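Prophage pi2 protein 01, integrase (Lactococcus lactis, PDB 3LYS) probably binds DNA as a phage-family integrase in site-specific recombination, this construct being its helical N-terminal core-binding domain. Local coordinates at residues K37-K40 / T41-N45; I4-E7 / I8-F12; L18-K21 / N22-E26; M27-K30 / G31-T35. The protein carries 1 engineered substitution. All coordinates share one frame; numbering follows the deposited sequence.

Interaction 1 of 4, residues K37-K40 / T41-N45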
loop_
_atom_site.group_PDB
_atom_site.type_symbol
_atom_site.label_atom_id
_atom_site.label_comp_id
_atom_site.label_asym_id
_atom_site.label_seq_id
_atom_site.Cartn_x
_atom_site.Cartn_y
_atom_site.Cartn_z
ATOM N N LYS A 37 -7.451 -2.010 -5.439
ATOM C CA LYS A 37 -7.866 -3.310 -5.960
ATOM C C LYS A 37 -6.798 -4.348 -5.642
ATOM O O LYS A 37 -7.074 -5.375 -5.020
ATOM C CB LYS A 37 -8.067 -3.201 -7.478
ATOM C CG LYS A 37 -8.643 -4.429 -8.178
ATOM C CD LYS A 37 -8.961 -4.132 -9.658
ATOM C CE LYS A 37 -9.549 -5.357 -10.362
ATOM N NZ LYS A 37 -10.019 -5.067 -11.743
ATOM N N TYR A 38 -5.576 -4.068 -6.081
ATOM C CA TYR A 38 -4.448 -4.957 -5.829
ATOM C C TYR A 38 -4.419 -5.336 -4.362
ATOM O O TYR A 38 -4.356 -6.508 -4.007
ATOM C CB TYR A 38 -3.136 -4.257 -6.188
ATOM C CG TYR A 38 -2.831 -4.207 -7.663
ATOM C CD1 TYR A 38 -2.072 -3.183 -8.189
ATOM C CD2 TYR A 38 -3.256 -5.216 -8.528
ATOM C CE1 TYR A 38 -1.727 -3.157 -9.529
ATOM C CE2 TYR A 38 -2.911 -5.197 -9.881
ATOM C CZ TYR A 38 -2.136 -4.151 -10.364
ATOM O OH TYR A 38 -1.729 -4.107 -11.676
ATOM N N LEU A 39 -4.470 -4.322 -3.513
ATOM C CA LEU A 39 -4.451 -4.542 -2.084
ATOM C C LEU A 39 -5.516 -5.555 -1.659
ATOM O O LEU A 39 -5.238 -6.450 -0.874
ATOM C CB LEU A 39 -4.656 -3.214 -1.360
ATOM C CG LEU A 39 -3.806 -2.950 -0.122
ATOM C CD1 LEU A 39 -2.342 -3.173 -0.416
ATOM C CD2 LEU A 39 -4.036 -1.528 0.336
ATOM N N LYS A 40 -6.725 -5.440 -2.190
ATOM C CA LYS A 40 -7.786 -6.359 -1.808
ATOM C C LYS A 40 -7.461 -7.797 -2.167
ATOM O O LYS A 40 -7.862 -8.738 -1.476
ATOM C CB LYS A 40 -9.115 -5.944 -2.450
ATOM C CG LYS A 40 -9.667 -4.618 -1.966
ATOM C CD LYS A 40 -11.048 -4.388 -2.536
ATOM C CE LYS A 40 -11.639 -3.074 -2.049
ATOM N NZ LYS A 40 -12.980 -2.808 -2.650
ATOM N N THR A 41 -6.722 -7.957 -3.256
ATOM C CA THR A 41 -6.322 -9.276 -3.753
ATOM C C THR A 41 -5.167 -9.862 -2.927
ATOM O O THR A 41 -5.368 -10.751 -2.105
ATOM C CB THR A 41 -5.871 -9.182 -5.228
ATOM O OG1 THR A 41 -6.910 -8.575 -6.006
ATOM C CG2 THR A 41 -5.579 -10.552 -5.776
ATOM N N TYR A 42 -3.963 -9.345 -3.152
ATOM C CA TYR A 42 -2.781 -9.813 -2.454
ATOM C C TYR A 42 -2.837 -9.751 -0.939
ATOM O O TYR A 42 -2.196 -10.549 -0.258
ATOM C CB TYR A 42 -1.573 -9.050 -2.953
ATOM C CG TYR A 42 -1.275 -9.365 -4.383
ATOM C CD1 TYR A 42 -0.381 -10.369 -4.715
ATOM C CD2 TYR A 42 -1.899 -8.674 -5.405
ATOM C CE1 TYR A 42 -0.108 -10.673 -6.029
ATOM C CE2 TYR A 42 -1.637 -8.972 -6.725
ATOM C CZ TYR A 42 -0.738 -9.970 -7.031
ATOM O OH TYR A 42 -0.441 -10.261 -8.338
HETATM N N MSE A 43 -3.596 -8.811 -0.398
HETATM C CA MSE A 43 -3.702 -8.683 1.047
HETATM C C MSE A 43 -5.145 -8.626 1.471
HETATM O O MSE A 43 -5.675 -7.554 1.741
HETATM C CB MSE A 43 -2.996 -7.425 1.524
HETATM C CG MSE A 43 -1.495 -7.504 1.442
HETATM SE SE MSE A 43 -0.687 -5.887 2.099
HETATM C CE MSE A 43 -0.999 -6.124 3.984
ATOM N N PRO A 44 -5.802 -9.785 1.549
ATOM C CA PRO A 44 -7.206 -9.862 1.945
ATOM C C PRO A 44 -7.503 -9.299 3.333
ATOM O O PRO A 44 -7.388 -8.093 3.568
ATOM C CB PRO A 44 -7.504 -11.353 1.850
ATOM C CG PRO A 44 -6.209 -11.949 2.260
ATOM C CD PRO A 44 -5.224 -11.133 1.451
ATOM N N ASN A 45 -7.880 -10.167 4.260
ATOM C CA ASN A 45 -8.222 -9.703 5.594
ATOM C C ASN A 45 -7.028 -9.263 6.431
ATOM O O ASN A 45 -7.063 -9.307 7.662
ATOM C CB ASN A 45 -9.007 -10.786 6.318
ATOM C CG ASN A 45 -10.283 -11.139 5.598
ATOM O OD1 ASN A 45 -11.168 -10.307 5.452
ATOM N ND2 ASN A 45 -10.379 -12.377 5.129
#
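Helix 26-42 runs out across K37-N45, with Y42 N bonded to Y38 O at 3.0 Å and M43 N to L39 O at 2.9 Å, before M43 takes an extended backbone (phi -129°). This C-terminal end belongs to the all-helical core-binding domain of phage-type integrases, with its SAM-like family signature. T41 still makes the helical bond, its N lying 3.1 Å from K37 O; its OG1 also reaches that carbonyl, but only weakly. P44 follows M43 and suits a helix end, because its ring nitrogen has no N-H to offer to another turn. L39 and the selenomethionine M43 run side by side and point the same way, L39 CD1 touching M43 SE at 4.1 Å. Both are apolar and buried, as suits side chains facing the domain's interior, L39 on the last turn and M43 just after it: L39 packs on I8 and F12 of helix 8-19 and on F75 and V79 of helix 69-88, while M43 rests on I8 and I51. The residues just before them, Y38 and Y42, touch more loosely, Y42 CE2 coming obliquely to the Y38 ring at Y38 CD2, 4.5 Å away. F63 meets both rings, H67 packs edge-to-face with Y38, and Y42 OH is hydrogen-bonded to H67 NE2, so Y42 packs its ring against the protein while its hydroxyl has a partner. With CG on the side of the backbone N (chi1 -66°), the Y42 ring swings back along the helix, and its edge comes in plane to a carbonyl: CD2 stands 3.6 Å from Y38 O.

Interaction 2 of 4, residues I4-E7 / I8-F12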
loop_
_atom_site.group_PDB
_atom_site.type_symbol
_atom_site.label_atom_id
_atom_site.label_comp_id
_atom_site.label_asym_id
_atom_site.label_seq_id
_atom_site.Cartn_x
_atom_site.Cartn_y
_atom_site.Cartn_z
ATOM N N ILE A 4 -4.368 1.458 15.989
ATOM C CA ILE A 4 -4.920 1.332 14.622
ATOM C C ILE A 4 -5.344 -0.098 14.282
ATOM O O ILE A 4 -4.530 -0.936 13.877
ATOM C CB ILE A 4 -3.917 1.806 13.517
ATOM C CG1 ILE A 4 -4.534 1.641 12.118
ATOM C CG2 ILE A 4 -2.624 0.993 13.591
ATOM C CD1 ILE A 4 -5.759 2.485 11.835
ATOM N N LYS A 5 -6.635 -0.363 14.449
ATOM C CA LYS A 5 -7.200 -1.675 14.157
ATOM C C LYS A 5 -8.130 -1.564 12.956
ATOM O O LYS A 5 -9.221 -1.001 13.050
ATOM C CB LYS A 5 -7.967 -2.213 15.379
ATOM C CG LYS A 5 -7.095 -2.899 16.430
ATOM C CD LYS A 5 -6.429 -4.156 15.863
ATOM C CE LYS A 5 -5.669 -4.937 16.935
ATOM N NZ LYS A 5 -6.563 -5.416 18.028
ATOM N N GLN A 6 -7.689 -2.098 11.824
ATOM C CA GLN A 6 -8.490 -2.050 10.613
ATOM C C GLN A 6 -7.780 -2.839 9.497
ATOM O O GLN A 6 -6.600 -3.176 9.623
ATOM C CB GLN A 6 -8.686 -0.589 10.208
ATOM C CG GLN A 6 -9.761 -0.346 9.181
ATOM C CD GLN A 6 -9.613 1.007 8.536
ATOM O OE1 GLN A 6 -8.965 1.896 9.086
ATOM N NE2 GLN A 6 -10.209 1.175 7.363
ATOM N N GLU A 7 -8.490 -3.151 8.415
ATOM C CA GLU A 7 -7.871 -3.889 7.322
ATOM C C GLU A 7 -7.065 -2.949 6.469
ATOM O O GLU A 7 -7.499 -1.847 6.194
ATOM C CB GLU A 7 -8.916 -4.531 6.434
ATOM C CG GLU A 7 -9.866 -5.418 7.179
ATOM C CD GLU A 7 -10.717 -6.248 6.247
ATOM O OE1 GLU A 7 -11.684 -6.862 6.757
ATOM O OE2 GLU A 7 -10.411 -6.289 5.023
ATOM N N ILE A 8 -5.891 -3.384 6.041
ATOM C CA ILE A 8 -5.060 -2.547 5.199
ATOM C C ILE A 8 -5.846 -2.058 3.986
ATOM O O ILE A 8 -5.819 -0.871 3.662
ATOM C CB ILE A 8 -3.835 -3.324 4.718
ATOM C CG1 ILE A 8 -3.027 -2.480 3.734
ATOM C CG2 ILE A 8 -4.268 -4.635 4.084
ATOM C CD1 ILE A 8 -2.333 -1.324 4.375
ATOM N N SER A 9 -6.546 -2.969 3.314
ATOM C CA SER A 9 -7.318 -2.609 2.121
ATOM C C SER A 9 -8.352 -1.545 2.431
ATOM O O SER A 9 -8.377 -0.485 1.803
ATOM C CB SER A 9 -8.004 -3.850 1.521
ATOM O OG SER A 9 -8.688 -4.625 2.509
ATOM N N GLU A 10 -9.190 -1.829 3.423
ATOM C CA GLU A 10 -10.245 -0.917 3.839
ATOM C C GLU A 10 -9.725 0.482 4.132
ATOM O O GLU A 10 -10.257 1.476 3.643
ATOM C CB GLU A 10 -10.934 -1.478 5.070
ATOM C CG GLU A 10 -12.230 -0.798 5.364
ATOM C CD GLU A 10 -12.960 -1.460 6.499
ATOM O OE1 GLU A 10 -13.250 -2.676 6.403
ATOM O OE2 GLU A 10 -13.247 -0.759 7.496
ATOM N N TYR A 11 -8.684 0.540 4.947
ATOM C CA TYR A 11 -8.072 1.797 5.304
ATOM C C TYR A 11 -7.566 2.540 4.080
ATOM O O TYR A 11 -7.811 3.729 3.936
ATOM C CB TYR A 11 -6.918 1.566 6.275
ATOM C CG TYR A 11 -5.995 2.751 6.399
ATOM C CD1 TYR A 11 -4.833 2.828 5.631
ATOM C CD2 TYR A 11 -6.316 3.832 7.222
ATOM C CE1 TYR A 11 -4.014 3.948 5.668
ATOM C CE2 TYR A 11 -5.509 4.963 7.267
ATOM C CZ TYR A 11 -4.361 5.013 6.487
ATOM O OH TYR A 11 -3.573 6.135 6.518
ATOM N N PHE A 12 -6.857 1.857 3.190
ATOM C CA PHE A 12 -6.338 2.529 2.004
ATOM C C PHE A 12 -7.433 3.315 1.298
ATOM O O PHE A 12 -7.241 4.475 0.952
ATOM C CB PHE A 12 -5.696 1.516 1.047
ATOM C CG PHE A 12 -4.942 2.150 -0.096
ATOM C CD1 PHE A 12 -5.562 2.383 -1.314
ATOM C CD2 PHE A 12 -3.608 2.518 0.052
ATOM C CE1 PHE A 12 -4.863 2.969 -2.369
ATOM C CE2 PHE A 12 -2.903 3.107 -0.999
ATOM C CZ PHE A 12 -3.532 3.332 -2.209
#
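Q6 and E7 meet the first turn of helix 8-19 in a local helix-start contact, at the point where the extended N-terminal segment of the core-binding domain turns into its first helix. E7 occupies the N-cap position, and its carbonyl receives the amide of Y11, with Y11 N to E7 O at 2.9 Å and an almost straight N-H...O angle of 174°. Just before the cap, Q6 lays its extended side chain against the helix. Its CG is anti to the backbone N (chi1 -166°), which carries the amide forward over the Y11 CB, where Q6 CD lies 3.6 Å away. Amide and phenol ring stand nearly upright to one another, their planes 78° apart, and Q6 OE1 comes near the ring plane at its edge, 3.8 Å from Y11 CD2. The same glutamine crosses E10 at about a right angle, Q6 NE2 approaching E10 CG at 3.5 Å, so its chain covers aliphatic parts of two helix residues. I8 faces inward to I48 and I83, its apolar side chain suiting the buried site, while Y11 places its ring inside and bonds its OH to S82 O of helix 69-88. On the outer side, the carboxylates of E7 and E10 lie near each other without touching, E7 OE1 being 4.5 Å from E10 OE1. Two like charges so close should repel somewhat, yet both sit at a helix N terminus, whose partial positive charge probably offsets part of that cost.

Interaction 3 of 4, residues L18-K21 / N22-E26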
loop_
_atom_site.group_PDB
_atom_site.type_symbol
_atom_site.label_atom_id
_atom_site.label_comp_id
_atom_site.label_asym_id
_atom_site.label_seq_id
_atom_site.Cartn_x
_atom_site.Cartn_y
_atom_site.Cartn_z
ATOM N N LEU A 18 -9.893 10.540 1.217
ATOM C CA LEU A 18 -9.777 11.713 2.065
ATOM C C LEU A 18 -8.760 12.712 1.566
ATOM O O LEU A 18 -9.078 13.877 1.341
ATOM C CB LEU A 18 -9.383 11.330 3.479
ATOM C CG LEU A 18 -10.519 10.966 4.409
ATOM C CD1 LEU A 18 -9.952 10.605 5.760
ATOM C CD2 LEU A 18 -11.469 12.131 4.532
ATOM N N TYR A 19 -7.531 12.250 1.387
ATOM C CA TYR A 19 -6.454 13.133 0.973
ATOM C C TYR A 19 -6.110 13.135 -0.503
ATOM O O TYR A 19 -5.315 13.960 -0.945
ATOM C CB TYR A 19 -5.194 12.801 1.774
ATOM C CG TYR A 19 -5.407 12.727 3.273
ATOM C CD1 TYR A 19 -6.171 11.708 3.841
ATOM C CD2 TYR A 19 -4.845 13.674 4.126
ATOM C CE1 TYR A 19 -6.376 11.633 5.230
ATOM C CE2 TYR A 19 -5.040 13.612 5.521
ATOM C CZ TYR A 19 -5.808 12.588 6.067
ATOM O OH TYR A 19 -6.027 12.512 7.433
ATOM N N LYS A 20 -6.700 12.232 -1.274
ATOM C CA LYS A 20 -6.366 12.170 -2.691
ATOM C C LYS A 20 -7.513 12.492 -3.640
ATOM O O LYS A 20 -7.371 13.303 -4.559
ATOM C CB LYS A 20 -5.811 10.784 -3.016
ATOM C CG LYS A 20 -4.409 10.815 -3.579
ATOM C CD LYS A 20 -3.398 11.257 -2.543
ATOM C CE LYS A 20 -2.060 11.505 -3.198
ATOM N NZ LYS A 20 -1.016 11.786 -2.188
ATOM N N LYS A 21 -8.643 11.835 -3.399
ATOM C CA LYS A 21 -9.848 11.981 -4.203
ATOM C C LYS A 21 -9.872 13.149 -5.185
ATOM O O LYS A 21 -9.288 13.085 -6.267
ATOM C CB LYS A 21 -11.078 12.078 -3.301
ATOM C CG LYS A 21 -12.185 11.097 -3.651
ATOM C CD LYS A 21 -12.607 11.172 -5.118
ATOM C CE LYS A 21 -13.744 10.185 -5.420
ATOM N NZ LYS A 21 -14.083 10.105 -6.873
ATOM N N ASN A 22 -10.551 14.219 -4.794
ATOM C CA ASN A 22 -10.695 15.386 -5.643
ATOM C C ASN A 22 -9.483 16.288 -5.681
ATOM O O ASN A 22 -9.452 17.277 -6.409
ATOM C CB ASN A 22 -11.898 16.171 -5.175
ATOM C CG ASN A 22 -13.130 15.317 -5.110
ATOM O OD1 ASN A 22 -13.695 14.932 -6.136
ATOM N ND2 ASN A 22 -13.543 14.987 -3.897
ATOM N N ALA A 23 -8.472 15.939 -4.906
ATOM C CA ALA A 23 -7.274 16.752 -4.866
ATOM C C ALA A 23 -6.329 16.483 -6.026
ATOM O O ALA A 23 -5.756 17.408 -6.602
ATOM C CB ALA A 23 -6.551 16.538 -3.548
ATOM N N ILE A 24 -6.161 15.216 -6.372
ATOM C CA ILE A 24 -5.251 14.875 -7.444
ATOM C C ILE A 24 -5.953 14.714 -8.788
ATOM O O ILE A 24 -7.185 14.649 -8.869
ATOM C CB ILE A 24 -4.467 13.582 -7.091
ATOM C CG1 ILE A 24 -3.282 13.406 -8.048
ATOM C CG2 ILE A 24 -5.400 12.375 -7.127
ATOM C CD1 ILE A 24 -2.278 14.557 -8.016
ATOM N N ASP A 25 -5.143 14.679 -9.842
ATOM C CA ASP A 25 -5.618 14.509 -11.211
ATOM C C ASP A 25 -6.540 13.287 -11.314
ATOM O O ASP A 25 -6.433 12.357 -10.518
ATOM C CB ASP A 25 -4.417 14.314 -12.137
ATOM C CG ASP A 25 -4.825 14.046 -13.557
ATOM O OD1 ASP A 25 -4.078 13.340 -14.268
ATOM O OD2 ASP A 25 -5.896 14.549 -13.954
ATOM N N GLU A 26 -7.433 13.281 -12.297
ATOM C CA GLU A 26 -8.354 12.162 -12.480
ATOM C C GLU A 26 -7.656 10.901 -12.972
ATOM O O GLU A 26 -7.883 9.806 -12.459
ATOM C CB GLU A 26 -9.461 12.543 -13.466
ATOM C CG GLU A 26 -10.389 11.394 -13.840
ATOM C CD GLU A 26 -10.889 10.626 -12.627
ATOM O OE1 GLU A 26 -10.374 9.512 -12.368
ATOM O OE2 GLU A 26 -11.786 11.147 -11.925
#
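K20 lays its CG beside the CG2 methyl of I24, 4.0 Å away, the two side chains pointing the same way. Lysine suits this edge because its methylene chain can pack against apolar atoms; here the bend at chi2 (68°) carries the rest of the chain on toward Y32 of helix 26-42. The backbone brings the pair together: I24 N is bonded to K20 O at 2.9 Å, with an N-H...O angle of 164°, and A23 N gives the same oxygen a second, weak bond. This turn lies in the link from helix 8-19 to helix 26-42, on the surface of the core-binding domain. A23, a small residue at an exposed position, brings its CB to 3.5 Å from K20 O. K21 and N22 are neighbours in sequence whose chains slant past each other, K21 CD 4.0 Å from N22 OD1; both are polar and suit their exposed positions, and K21 also packs on Y29. Next comes D25, a common residue type at an N-cap, whose OD2 receives a weak bond from E26 N at the start of helix 26-42, while OD1 is hydrogen-bonded to T28 OG1.

Interaction 4 of 4, residues M27-K30 / G31-T35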
loop_
_atom_site.group_PDB
_atom_site.type_symbol
_atom_site.label_atom_id
_atom_site.label_comp_id
_atom_site.label_asym_id
_atom_site.label_seq_id
_atom_site.Cartn_x
_atom_site.Cartn_y
_atom_site.Cartn_z
HETATM N N MSE A 27 -6.811 11.057 -13.981
HETATM C CA MSE A 27 -6.095 9.918 -14.535
HETATM C C MSE A 27 -5.138 9.360 -13.490
HETATM O O MSE A 27 -4.813 8.177 -13.507
HETATM C CB MSE A 27 -5.314 10.344 -15.783
HETATM C CG MSE A 27 -4.999 9.205 -16.752
HETATM SE SE MSE A 27 -6.576 8.143 -17.230
HETATM C CE MSE A 27 -7.829 9.546 -17.717
ATOM N N THR A 28 -4.696 10.219 -12.579
ATOM C CA THR A 28 -3.773 9.808 -11.540
ATOM C C THR A 28 -4.497 9.071 -10.421
ATOM O O THR A 28 -3.946 8.165 -9.801
ATOM C CB THR A 28 -3.035 11.018 -10.963
ATOM O OG1 THR A 28 -2.378 11.718 -12.026
ATOM C CG2 THR A 28 -2.007 10.575 -9.929
ATOM N N TYR A 29 -5.738 9.457 -10.168
ATOM C CA TYR A 29 -6.508 8.808 -9.125
ATOM C C TYR A 29 -6.755 7.358 -9.518
ATOM O O TYR A 29 -6.916 6.488 -8.662
ATOM C CB TYR A 29 -7.844 9.520 -8.922
ATOM C CG TYR A 29 -8.633 9.030 -7.725
ATOM C CD1 TYR A 29 -8.205 9.295 -6.428
ATOM C CD2 TYR A 29 -9.824 8.329 -7.891
ATOM C CE1 TYR A 29 -8.947 8.882 -5.321
ATOM C CE2 TYR A 29 -10.577 7.915 -6.790
ATOM C CZ TYR A 29 -10.134 8.197 -5.511
ATOM O OH TYR A 29 -10.902 7.813 -4.438
ATOM N N LYS A 30 -6.790 7.101 -10.818
ATOM C CA LYS A 30 -7.016 5.752 -11.310
ATOM C C LYS A 30 -5.998 4.822 -10.665
ATOM O O LYS A 30 -6.317 3.691 -10.302
ATOM C CB LYS A 30 -6.864 5.718 -12.833
ATOM C CG LYS A 30 -8.034 6.319 -13.624
ATOM C CD LYS A 30 -9.283 5.434 -13.530
ATOM C CE LYS A 30 -10.367 5.841 -14.531
ATOM N NZ LYS A 30 -9.902 5.756 -15.953
ATOM N N GLY A 31 -4.773 5.322 -10.518
ATOM C CA GLY A 31 -3.701 4.540 -9.933
ATOM C C GLY A 31 -4.016 4.059 -8.535
ATOM O O GLY A 31 -3.793 2.892 -8.199
ATOM N N TYR A 32 -4.531 4.961 -7.711
ATOM C CA TYR A 32 -4.875 4.609 -6.345
ATOM C C TYR A 32 -6.016 3.600 -6.321
ATOM O O TYR A 32 -6.059 2.726 -5.456
ATOM C CB TYR A 32 -5.251 5.865 -5.551
ATOM C CG TYR A 32 -4.078 6.792 -5.292
ATOM C CD1 TYR A 32 -3.501 7.535 -6.329
ATOM C CD2 TYR A 32 -3.525 6.906 -4.015
ATOM C CE1 TYR A 32 -2.401 8.366 -6.099
ATOM C CE2 TYR A 32 -2.425 7.730 -3.778
ATOM C CZ TYR A 32 -1.874 8.454 -4.825
ATOM O OH TYR A 32 -0.798 9.273 -4.597
ATOM N N GLU A 33 -6.935 3.705 -7.271
ATOM C CA GLU A 33 -8.045 2.770 -7.303
ATOM C C GLU A 33 -7.498 1.387 -7.624
ATOM O O GLU A 33 -7.965 0.388 -7.076
ATOM C CB GLU A 33 -9.062 3.193 -8.353
ATOM C CG GLU A 33 -9.371 4.672 -8.341
ATOM C CD GLU A 33 -10.710 4.986 -8.973
ATOM O OE1 GLU A 33 -11.754 4.733 -8.318
ATOM O OE2 GLU A 33 -10.718 5.477 -10.129
ATOM N N GLN A 34 -6.500 1.346 -8.507
ATOM C CA GLN A 34 -5.852 0.094 -8.914
ATOM C C GLN A 34 -5.100 -0.488 -7.732
ATOM O O GLN A 34 -5.237 -1.662 -7.391
ATOM C CB GLN A 34 -4.861 0.340 -10.058
ATOM C CG GLN A 34 -4.149 -0.922 -10.528
ATOM C CD GLN A 34 -5.118 -1.989 -11.039
ATOM O OE1 GLN A 34 -5.683 -1.869 -12.128
ATOM N NE2 GLN A 34 -5.322 -3.032 -10.240
ATOM N N THR A 35 -4.288 0.350 -7.116
ATOM C CA THR A 35 -3.522 -0.073 -5.962
ATOM C C THR A 35 -4.481 -0.616 -4.902
ATOM O O THR A 35 -4.175 -1.594 -4.227
ATOM C CB THR A 35 -2.709 1.104 -5.427
ATOM O OG1 THR A 35 -1.749 1.488 -6.418
ATOM C CG2 THR A 35 -1.993 0.722 -4.154
#
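Y29 and K30 hold E33 and Q34 by regular backbone bonds one helical turn apart: E33 N lies 3.1 Å from Y29 O and Q34 N 3.0 Å from K30 O. A shorter step joins G31 N to T28 O at 3.0 Å, the donor sitting well above the carbonyl plane. The van der Waals contacts centre on Y29 and E33, whose side chains cross at about a right angle. The carboxylate, its plane 39° from that of the ring, approaches the tyrosine obliquely, with E33 CD 3.6 Å from Y29 CD2. The Y32 ring, its chi1 at -69°, brings its edge in plane to T28 O, 3.6 Å from Y32 CD1. Among charged groups, K30 lends E33 only its aliphatic part: K30 CD is 3.7 Å from E33 OE2, while the ammonium stays too far for a salt bridge. Glutamate and lysine suit this outward side of helix 26-42. Its inward side is aromatic and small: Y29 and Y32 pack on M16 of helix 8-19, and T35 packs on F12 of that helix and on F75 and V79 of helix 69-88, its OG1 hydrogen-bonded to R78 NE.

From the N terminus, interaction 2 starts helix 8-19, interaction 3 turns the chain out of that helix toward the next, interaction 4 lies in the first half of helix 26-42 and interaction 1 ends it. The four follow in series, none nesting or crossing, and only interaction 3 closes a loop between helices. The antiparallel return brings the ends together: I8 of interaction 2 packs on L39 and M43 of interaction 1, and F12 on L39, while F12 also reaches T35 of interaction 4. At the far end, interactions 3 and 4 meet where the link lies against the first turns of helix 26-42. Together they tie the first two helices into a hairpin beside helix 69-88.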